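Local coordinates for protein alkaline serine protease AL20 (Nesterenkonia abyssinica, PDB 3CP7) that probably hydrolyses peptide bonds in proteins as a secreted, thermostable, trypsin-like serine protease that works under alkaline conditions, at residues T78-E81 against W82-G86. Sequence-based numbering, arbitrary orientation.
Sequences TSAE and WANRG
N84 folds its carboxamide back over the first turn of the helix, and its ND2 gives A80 O a hydrogen bond of 2.8 Å. The oxygen lies only 5° out of the amide plane, and it also accepts N84 N at 3.0 Å, so one residue grips the same carbonyl through both its backbone and its side chain. OD1 of N84 is taken by the backbone N of L76 of the second subunit. With an alanine here, A80 O would probably lose its side-chain donor and the L76 amide of the second subunit its acceptor. One residue before the helix, S79 is the N-cap: its OG sits between its own backbone N and carbonyl carbon (chi1 76°), where it accepts W82 N at 3.0 Å, while also bonding to H90 O. Here the strand 71-78 of the N-terminal barrel of this trypsin-like fold runs into the short helix 80-85, on the way to the strand 93-97. W82 turns its indole away from the helix to touch H41 of the probable Ser-His-Asp triad, NE1 bonding to H44 O. T78 OG1 meets the indole edge in the ring plane, 3.7 Å from W82 CD1, while T78 CG2 packs on A83 CB at 3.6 Å. G86 CA sits 3.5 Å above one face of the W82 indole, offset toward its rim. E81 and R85 run side by side, E81 CG 3.5 Å from R85 NH1, yet E81 OE1 lies 5.4 Å from R85 NH1 and the carboxylate and guanidinium planes are 85° apart: the carboxylate turns to N218 of the second subunit, and the guanidinium to D87 and to E75 of that subunit.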
ATOM      1  N   THR A  78       2.102  -1.379   4.018  1.00  9.65           N
ATOM      2  CA  THR A  78       2.970  -0.262   4.342  1.00 10.22           C
ATOM      3  C   THR A  78       2.388   1.067   3.848  1.00  9.48           C
ATOM      4  O   THR A  78       1.669   1.096   2.853  1.00  9.23           O
ATOM      5  CB  THR A  78       4.375  -0.500   3.725  1.00 11.20           C
ATOM      6  OG1 THR A  78       5.223   0.605   4.030  1.00 11.66           O
ATOM      7  CG2 THR A  78       4.316  -0.694   2.201  1.00 12.82           C
ATOM      8  N   SER A  79       2.698   2.168   4.534  1.00  8.98           N
ATOM      9  CA  SER A  79       2.379   3.475   3.987  1.00  9.00           C
ATOM     10  C   SER A  79       3.176   3.671   2.699  1.00  9.05           C
ATOM     11  O   SER A  79       4.267   3.095   2.541  1.00  9.29           O
ATOM     12  CB  SER A  79       2.716   4.584   4.976  1.00  8.88           C
ATOM     13  OG  SER A  79       4.110   4.799   4.995  1.00  8.64           O
ATOM     14  N   ALA A  80       2.630   4.466   1.778  1.00  8.25           N
ATOM     15  CA  ALA A  80       3.306   4.739   0.516  1.00  9.16           C
ATOM     16  C   ALA A  80       4.576   5.523   0.738  1.00  9.42           C
ATOM     17  O   ALA A  80       5.582   5.263   0.084  1.00 10.04           O
ATOM     18  CB  ALA A  80       2.399   5.498  -0.403  1.00  9.84           C
ATOM     19  N   GLU A  81       4.532   6.492   1.641  1.00  8.70           N
ATOM     20  CA  GLU A  81       5.689   7.368   1.825  1.00  8.32           C
ATOM     21  C   GLU A  81       6.836   6.629   2.506  1.00  8.46           C
ATOM     22  O   GLU A  81       8.005   6.884   2.199  1.00  8.33           O
ATOM     23  CB  GLU A  81       5.305   8.603   2.631  1.00  8.08           C
ATOM     24  CG  GLU A  81       4.189   9.445   2.009  1.00  8.79           C
ATOM     25  CD  GLU A  81       2.781   9.025   2.430  1.00  9.41           C
ATOM     26  OE1 GLU A  81       1.840   9.833   2.213  1.00 10.43           O
ATOM     27  OE2 GLU A  81       2.601   7.915   2.966  1.00  9.21           O
ATOM     28  N   TRP A  82       6.518   5.724   3.427  1.00  8.63           N
ATOM     29  CA  TRP A  82       7.567   4.888   4.004  1.00  9.31           C
ATOM     30  C   TRP A  82       8.197   3.976   2.939  1.00  9.71           C
ATOM     31  O   TRP A  82       9.419   3.958   2.758  1.00  9.80           O
ATOM     32  CB  TRP A  82       7.088   4.054   5.211  1.00  9.32           C
ATOM     33  CG  TRP A  82       8.221   3.214   5.656  1.00  9.06           C
ATOM     34  CD1 TRP A  82       8.446   1.890   5.368  1.00  9.88           C
ATOM     35  CD2 TRP A  82       9.378   3.683   6.336  1.00  9.43           C
ATOM     36  NE1 TRP A  82       9.667   1.501   5.872  1.00  8.93           N
ATOM     37  CE2 TRP A  82      10.267   2.588   6.461  1.00  9.06           C
ATOM     38  CE3 TRP A  82       9.751   4.929   6.871  1.00 10.43           C
ATOM     39  CZ2 TRP A  82      11.505   2.706   7.099  1.00 10.31           C
ATOM     40  CZ3 TRP A  82      10.979   5.044   7.518  1.00  9.81           C
ATOM     41  CH2 TRP A  82      11.841   3.937   7.619  1.00 10.27           C
ATOM     42  N   ALA A  83       7.362   3.217   2.235  1.00 10.20           N
ATOM     43  CA  ALA A  83       7.872   2.245   1.254  1.00 11.29           C
ATOM     44  C   ALA A  83       8.706   2.879   0.156  1.00 11.45           C
ATOM     45  O   ALA A  83       9.698   2.294  -0.287  1.00 11.89           O
ATOM     46  CB  ALA A  83       6.723   1.468   0.627  1.00 11.82           C
ATOM     47  N   ASN A  84       8.287   4.055  -0.289  1.00 11.55           N
ATOM     48  CA  ASN A  84       8.891   4.679  -1.443  1.00 12.17           C
ATOM     49  C   ASN A  84      10.081   5.566  -1.084  1.00 12.65           C
ATOM     50  O   ASN A  84      10.996   5.722  -1.893  1.00 12.84           O
ATOM     51  CB  ASN A  84       7.840   5.447  -2.262  1.00 12.60           C
ATOM     52  CG  ASN A  84       6.912   4.518  -3.062  1.00 13.47           C
ATOM     53  OD1 ASN A  84       7.186   4.228  -4.223  1.00 13.04           O
ATOM     54  ND2 ASN A  84       5.799   4.068  -2.450  1.00 11.22           N
ATOM     55  N   ARG A  85      10.080   6.158   0.112  1.00 12.30           N
ATOM     56  CA  ARG A  85      11.054   7.202   0.432  1.00 13.37           C
ATOM     57  C   ARG A  85      11.659   7.101   1.852  1.00 12.41           C
ATOM     58  O   ARG A  85      12.542   7.885   2.205  1.00 13.25           O
ATOM     59  CB  ARG A  85      10.416   8.594   0.194  1.00 13.79           C
ATOM     60  CG  ARG A  85       9.670   8.733  -1.171  1.00 15.61           C
ATOM     61  CD  ARG A  85       9.093  10.125  -1.466  1.00 15.95           C
ATOM     62  NE  ARG A  85       7.932  10.493  -0.651  1.00 16.82           N
ATOM     63  CZ  ARG A  85       8.018  11.142   0.511  1.00 15.58           C
ATOM     64  NH1 ARG A  85       6.923  11.460   1.188  1.00 14.98           N
ATOM     65  NH2 ARG A  85       9.208  11.469   0.997  1.00 16.95           N
ATOM     66  N   GLY A  86      11.197   6.153   2.666  1.00 11.27           N
ATOM     67  CA  GLY A  86      11.651   6.060   4.058  1.00 11.05           C
ATOM     68  C   GLY A  86      11.267   7.289   4.865  1.00 10.49           C
ATOM     69  O   GLY A  86      12.007   7.715   5.758  1.00 11.15           O
TER